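Local coordinates for protein putative glucoamylase (Bacteroides uniformis, PDB 4GL3) that is a putative glucoamylase that probably hydrolyses glycosidic bonds in glucan-type substrates, within a fold related to the six-hairpin glycosidases, at residues A[132-137]-A[156-161]; A[162-167]-A[197-202]. All coordinates share one frame; numbering follows the deposited sequence.

Contact 1: A[132-137]-A[156-161]; sequences EGLLAA and NNLWRQ
L135 lays both of its methyl groups on one face of the W159 indole, and this meeting carries most of the contact between 132-137 and 156-161. The two side chains cross at about a right angle. CD1 of L135 sits 4.0 Å from the centroid of the six-membered ring of W159 and only 2° off the ring normal, a nearly centred CH-pi contact. Its sister methyl CD2 covers the pyrrole side of the same face, 3.9 Å from CG of W159, and also brushes CB. One branched leucine end therefore spans the fused ring system. The torsions explain how: W159 turns CG anti to its own backbone N (chi1 168°), which carries the indole across to the partner helix, while L135 keeps CG beside the backbone N (chi1 -67°) and presents both methyls to the ring. The ring is held in rotation from elsewhere as well, because NE1 donates to OD2 of D405 and H403 meets the indole edge-to-face. One residue back on each helix, L134 and L158 touch more lightly, methyl to methyl, with CD1 of L134 at 4.0 Å from CD1 of L158. CA of L135 and CA of W159, the closest across the two segments, stand 8.0 Å apart. The segments belong to helices 124-140 and 146-161, which are consecutive in the chain, pack side by side and run in roughly opposite directions. Around this interface, helix 75-90 meets L134 and L158 through V86 and S90, and L202 of helix 197-205 packs on both L135 and W159.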
loop_
_atom_site.group_PDB
_atom_site.type_symbol
_atom_site.label_atom_id
_atom_site.label_comp_id
_atom_site.label_asym_id
_atom_site.label_seq_id
_atom_site.Cartn_x
_atom_site.Cartn_y
_atom_site.Cartn_z
ATOM N N GLU A 132 4.431 4.181 7.315
ATOM C CA GLU A 132 3.075 3.690 7.650
ATOM C C GLU A 132 3.179 2.354 8.409
ATOM O O GLU A 132 2.690 2.191 9.532
ATOM C CB GLU A 132 2.223 3.602 6.364
ATOM C CG GLU A 132 0.762 3.201 6.571
ATOM C CD GLU A 132 0.002 3.108 5.255
ATOM O OE1 GLU A 132 0.596 3.250 4.151
ATOM O OE2 GLU A 132 -1.215 2.895 5.304
ATOM N N GLY A 133 3.931 1.422 7.857
ATOM C CA GLY A 133 4.239 0.211 8.576
ATOM C C GLY A 133 5.053 0.344 9.859
ATOM O O GLY A 133 4.722 -0.280 10.853
ATOM N N LEU A 134 6.119 1.146 9.854
ATOM C CA LEU A 134 6.974 1.261 11.036
ATOM C C LEU A 134 6.213 1.909 12.184
ATOM O O LEU A 134 6.413 1.529 13.347
ATOM C CB LEU A 134 8.301 1.980 10.762
ATOM C CG LEU A 134 9.325 1.325 9.790
ATOM C CD1 LEU A 134 10.555 2.265 9.638
ATOM C CD2 LEU A 134 9.748 -0.078 10.242
ATOM N N LEU A 135 5.301 2.844 11.900
ATOM C CA LEU A 135 4.594 3.465 13.035
ATOM C C LEU A 135 3.581 2.472 13.676
ATOM O O LEU A 135 3.432 2.465 14.893
ATOM C CB LEU A 135 3.973 4.817 12.673
ATOM C CG LEU A 135 4.945 5.958 12.350
ATOM C CD1 LEU A 135 4.130 7.234 12.156
ATOM C CD2 LEU A 135 5.984 6.178 13.435
ATOM N N ALA A 136 2.936 1.638 12.854
ATOM C CA ALA A 136 2.134 0.513 13.330
ATOM C C ALA A 136 3.004 -0.411 14.173
ATOM O O ALA A 136 2.625 -0.777 15.285
ATOM C CB ALA A 136 1.480 -0.253 12.166
ATOM N N ALA A 137 4.185 -0.770 13.682
ATOM C CA ALA A 137 5.081 -1.669 14.454
ATOM C C ALA A 137 5.502 -1.048 15.787
ATOM O O ALA A 137 5.522 -1.725 16.808
ATOM C CB ALA A 137 6.299 -2.074 13.616
ATOM N N ASN A 156 11.573 5.144 16.468
ATOM C CA ASN A 156 11.285 6.518 16.847
ATOM C C ASN A 156 12.359 7.463 16.280
ATOM O O ASN A 156 12.044 8.535 15.841
ATOM C CB ASN A 156 11.200 6.703 18.352
ATOM C CG ASN A 156 10.558 8.050 18.722
ATOM O OD1 ASN A 156 9.408 8.363 18.343
ATOM N ND2 ASN A 156 11.291 8.834 19.417
ATOM N N ASN A 157 13.624 7.037 16.324
ATOM C CA ASN A 157 14.716 7.818 15.758
ATOM C C ASN A 157 14.613 7.982 14.230
ATOM O O ASN A 157 14.789 9.090 13.697
ATOM C CB ASN A 157 16.053 7.192 16.163
ATOM C CG ASN A 157 17.226 7.959 15.644
ATOM O OD1 ASN A 157 17.869 7.524 14.686
ATOM N ND2 ASN A 157 17.487 9.123 16.231
ATOM N N LEU A 158 14.308 6.901 13.516
ATOM C CA LEU A 158 14.017 6.984 12.071
ATOM C C LEU A 158 12.882 7.945 11.787
ATOM O O LEU A 158 12.965 8.817 10.888
ATOM C CB LEU A 158 13.676 5.604 11.484
ATOM C CG LEU A 158 14.828 4.627 11.338
ATOM C CD1 LEU A 158 14.283 3.298 10.818
ATOM C CD2 LEU A 158 15.880 5.188 10.392
ATOM N N TRP A 159 11.805 7.816 12.554
ATOM C CA TRP A 159 10.661 8.706 12.370
ATOM C C TRP A 159 11.056 10.175 12.613
ATOM O O TRP A 159 10.697 11.034 11.820
ATOM C CB TRP A 159 9.523 8.269 13.295
ATOM C CG TRP A 159 8.371 9.212 13.453
ATOM C CD1 TRP A 159 7.877 9.694 14.646
ATOM C CD2 TRP A 159 7.494 9.711 12.437
ATOM N NE1 TRP A 159 6.773 10.485 14.419
ATOM C CE2 TRP A 159 6.522 10.509 13.075
ATOM C CE3 TRP A 159 7.461 9.604 11.049
ATOM C CZ2 TRP A 159 5.553 11.202 12.371
ATOM C CZ3 TRP A 159 6.474 10.272 10.348
ATOM C CH2 TRP A 159 5.534 11.077 11.011
ATOM N N ARG A 160 11.797 10.459 13.695
ATOM C CA ARG A 160 12.220 11.831 13.967
ATOM C C ARG A 160 13.227 12.385 12.907
ATOM O O ARG A 160 13.256 13.584 12.673
ATOM C CB ARG A 160 12.782 11.992 15.375
ATOM C CG ARG A 160 11.732 11.788 16.485
ATOM C CD ARG A 160 12.400 11.771 17.849
ATOM N NE ARG A 160 12.918 13.105 18.115
ATOM C CZ ARG A 160 12.176 14.132 18.512
ATOM N NH1 ARG A 160 10.867 14.001 18.724
ATOM N NH2 ARG A 160 12.758 15.296 18.677
ATOM N N GLN A 161 13.933 11.507 12.213
ATOM C CA GLN A 161 14.927 11.925 11.211
ATOM C C GLN A 161 14.345 12.131 9.795
ATOM O O GLN A 161 15.069 12.619 8.908
ATOM C CB GLN A 161 16.099 10.943 11.186
ATOM C CG GLN A 161 16.996 10.951 12.400
ATOM C CD GLN A 161 18.263 10.060 12.217
ATOM O OE1 GLN A 161 18.268 9.077 11.462
ATOM N NE2 GLN A 161 19.338 10.423 12.887
#

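Contact 2: A[162-167]-A[197-202]; sequences AEWNFF and HIVYIL
The turn that follows helix 146-161 packs on the side of helix 197-205, a loop-on-helix contact within a mainly helical domain, consistent with the six-hairpin glycosidase clan, and W164 meets L202 and V199 there. W164 alone carries the 162-167 side of the contact; its CG lies beside the backbone N and anti to the carbonyl carbon (chi1 -54°), sending the benzene half of the indole toward the helix. L202 approaches over one face: its CB is 4.2 Å from the centroid of the six-membered ring of W164 and 20° off the normal, a CH-pi contact displaced toward the rim, where CZ2 of W164 is the closest atom to CB of L202 at 4.0 Å. The leucine sets out over the face from CB and runs off past the rim, CD1 of L202 ending 4.2 Å from CH2 of W164. V199, one helical turn earlier, touches the rim at CZ3 of W164, 4.3 Å from CG1 of V199. An i, i+3 pair on a single helix thus receives one large aromatic group. Side-chain contact is apolar, while the carbonyl O of L202 lies beside the pyrrole half, 4.0 Å from CD1 of W164. On the loop side, an inverse gamma turn centred on E163 brings the chain round into the 3-10 segment that begins at W164, where N of F167 bonds to O of W164 at 3.0 Å. Helix 124-140 borders both partners: A162 touches F131, F167 touches I124 and V199 touches A128. M100 covers W164 from a loop, F400 of helix 395-401 packs on L202, and helix 213-220 meets Y200 of the same 197-205 helix.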
loop_
_atom_site.group_PDB
_atom_site.type_symbol
_atom_site.label_atom_id
_atom_site.label_comp_id
_atom_site.label_asym_id
_atom_site.label_seq_id
_atom_site.Cartn_x
_atom_site.Cartn_y
_atom_site.Cartn_z
ATOM N N ALA A 162 13.055 11.802 9.586
ATOM C CA ALA A 162 12.448 11.882 8.255
ATOM C C ALA A 162 12.072 13.346 7.992
ATOM O O ALA A 162 11.160 13.855 8.631
ATOM C CB ALA A 162 11.230 10.987 8.116
ATOM N N GLU A 163 12.770 13.993 7.032
ATOM C CA GLU A 163 12.661 15.461 6.810
ATOM C C GLU A 163 11.567 15.829 5.800
ATOM O O GLU A 163 11.841 16.322 4.695
ATOM C CB GLU A 163 14.001 16.048 6.359
ATOM C CG GLU A 163 15.136 15.953 7.374
ATOM C CD GLU A 163 16.475 16.247 6.707
ATOM O OE1 GLU A 163 16.577 17.267 5.961
ATOM O OE2 GLU A 163 17.395 15.421 6.871
ATOM N N TRP A 164 10.315 15.602 6.184
ATOM C CA TRP A 164 9.182 15.835 5.261
ATOM C C TRP A 164 9.228 17.248 4.641
ATOM O O TRP A 164 9.068 17.404 3.420
ATOM C CB TRP A 164 7.835 15.588 5.979
ATOM C CG TRP A 164 7.795 14.227 6.597
ATOM C CD1 TRP A 164 7.989 13.922 7.896
ATOM C CD2 TRP A 164 7.590 12.990 5.912
ATOM N NE1 TRP A 164 7.965 12.559 8.082
ATOM C CE2 TRP A 164 7.707 11.959 6.874
ATOM C CE3 TRP A 164 7.346 12.649 4.571
ATOM C CZ2 TRP A 164 7.592 10.600 6.536
ATOM C CZ3 TRP A 164 7.243 11.310 4.221
ATOM C CH2 TRP A 164 7.372 10.284 5.204
ATOM N N ASN A 165 9.454 18.250 5.473
ATOM C CA ASN A 165 9.325 19.619 4.982
ATOM C C ASN A 165 10.403 20.015 3.986
ATOM O O ASN A 165 10.165 20.915 3.176
ATOM C CB ASN A 165 9.228 20.672 6.085
ATOM C CG ASN A 165 8.687 21.989 5.557
ATOM O OD1 ASN A 165 7.602 22.023 4.992
ATOM N ND2 ASN A 165 9.440 23.086 5.748
ATOM N N PHE A 166 11.559 19.334 4.005
ATOM C CA PHE A 166 12.579 19.542 2.967
ATOM C C PHE A 166 11.984 19.353 1.560
ATOM O O PHE A 166 12.377 20.046 0.634
ATOM C CB PHE A 166 13.737 18.566 3.198
ATOM C CG PHE A 166 14.807 18.615 2.140
ATOM C CD1 PHE A 166 15.740 19.670 2.120
ATOM C CD2 PHE A 166 14.839 17.680 1.129
ATOM C CE1 PHE A 166 16.718 19.707 1.156
ATOM C CE2 PHE A 166 15.808 17.745 0.140
ATOM C CZ PHE A 166 16.750 18.739 0.191
ATOM N N PHE A 167 11.042 18.405 1.419
ATOM C CA PHE A 167 10.493 18.032 0.144
ATOM C C PHE A 167 9.431 18.971 -0.387
ATOM O O PHE A 167 8.867 18.737 -1.488
ATOM C CB PHE A 167 10.056 16.543 0.147
ATOM C CG PHE A 167 11.206 15.616 0.331
ATOM C CD1 PHE A 167 11.705 15.326 1.597
ATOM C CD2 PHE A 167 11.891 15.130 -0.765
ATOM C CE1 PHE A 167 12.843 14.537 1.743
ATOM C CE2 PHE A 167 12.955 14.301 -0.627
ATOM C CZ PHE A 167 13.443 14.003 0.638
ATOM N N HIS A 197 -1.922 9.916 -0.390
ATOM C CA HIS A 197 -2.517 10.736 0.681
ATOM C C HIS A 197 -1.662 10.755 1.970
ATOM O O HIS A 197 -1.470 11.816 2.645
ATOM C CB HIS A 197 -3.936 10.207 0.971
ATOM C CG HIS A 197 -4.830 11.164 1.691
ATOM N ND1 HIS A 197 -6.064 10.782 2.173
ATOM C CD2 HIS A 197 -4.693 12.480 1.994
ATOM C CE1 HIS A 197 -6.651 11.827 2.738
ATOM N NE2 HIS A 197 -5.851 12.874 2.624
ATOM N N ILE A 198 -1.131 9.579 2.288
ATOM C CA ILE A 198 -0.411 9.344 3.535
ATOM C C ILE A 198 0.867 10.174 3.633
ATOM O O ILE A 198 1.351 10.462 4.752
ATOM C CB ILE A 198 -0.083 7.819 3.727
ATOM C CG1 ILE A 198 0.311 7.502 5.157
ATOM C CG2 ILE A 198 1.055 7.356 2.828
ATOM C CD1 ILE A 198 -0.837 7.401 6.088
ATOM N N VAL A 199 1.435 10.547 2.488
ATOM C CA VAL A 199 2.589 11.404 2.505
ATOM C C VAL A 199 2.294 12.748 3.186
ATOM O O VAL A 199 3.113 13.246 3.967
ATOM C CB VAL A 199 3.153 11.646 1.065
ATOM C CG1 VAL A 199 4.438 12.484 1.143
ATOM C CG2 VAL A 199 3.397 10.299 0.372
ATOM N N TYR A 200 1.134 13.336 2.884
ATOM C CA TYR A 200 0.738 14.611 3.492
ATOM C C TYR A 200 0.354 14.445 4.950
ATOM O O TYR A 200 0.699 15.304 5.769
ATOM C CB TYR A 200 -0.408 15.270 2.725
ATOM C CG TYR A 200 0.066 15.901 1.433
ATOM C CD1 TYR A 200 0.215 15.137 0.255
ATOM C CD2 TYR A 200 0.433 17.246 1.383
ATOM C CE1 TYR A 200 0.706 15.711 -0.923
ATOM C CE2 TYR A 200 0.923 17.818 0.204
ATOM C CZ TYR A 200 1.065 17.064 -0.941
ATOM O OH TYR A 200 1.542 17.673 -2.119
ATOM N N ILE A 201 -0.332 13.342 5.283
ATOM C CA ILE A 201 -0.690 13.073 6.685
ATOM C C ILE A 201 0.575 12.903 7.547
ATOM O O ILE A 201 0.661 13.497 8.600
ATOM C CB ILE A 201 -1.580 11.801 6.855
ATOM C CG1 ILE A 201 -2.856 11.823 5.998
ATOM C CG2 ILE A 201 -1.888 11.518 8.318
ATOM C CD1 ILE A 201 -3.579 13.089 5.998
ATOM N N LEU A 202 1.557 12.110 7.087
ATOM C CA LEU A 202 2.803 11.945 7.847
ATOM C C LEU A 202 3.577 13.271 7.904
ATOM O O LEU A 202 4.114 13.657 8.963
ATOM C CB LEU A 202 3.675 10.835 7.268
ATOM C CG LEU A 202 3.108 9.389 7.367
ATOM C CD1 LEU A 202 3.976 8.353 6.658
ATOM C CD2 LEU A 202 2.904 9.025 8.820
#

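Both contacts are buried, joined chiefly by apolar side chains and built round a tryptophan with a leucine over one face, yet the elements differ. Contact 1 joins two consecutive helices, whereas contact 2 seats the turn leaving the second of those helices on helix 197-205. The leucine of contact 1 is nearly centred over its indole; that of contact 2 sits nearer the rim, is helped by a valine and adds a backbone carbonyl. The two are continuous: CZ3 of W159 lies 3.5 Å from NE1 of W164, their ring planes about 55° apart, and CD1 of L135 packs at 4.0 Å against CD2 of L202. L202 thus takes part in one contact and borders the other.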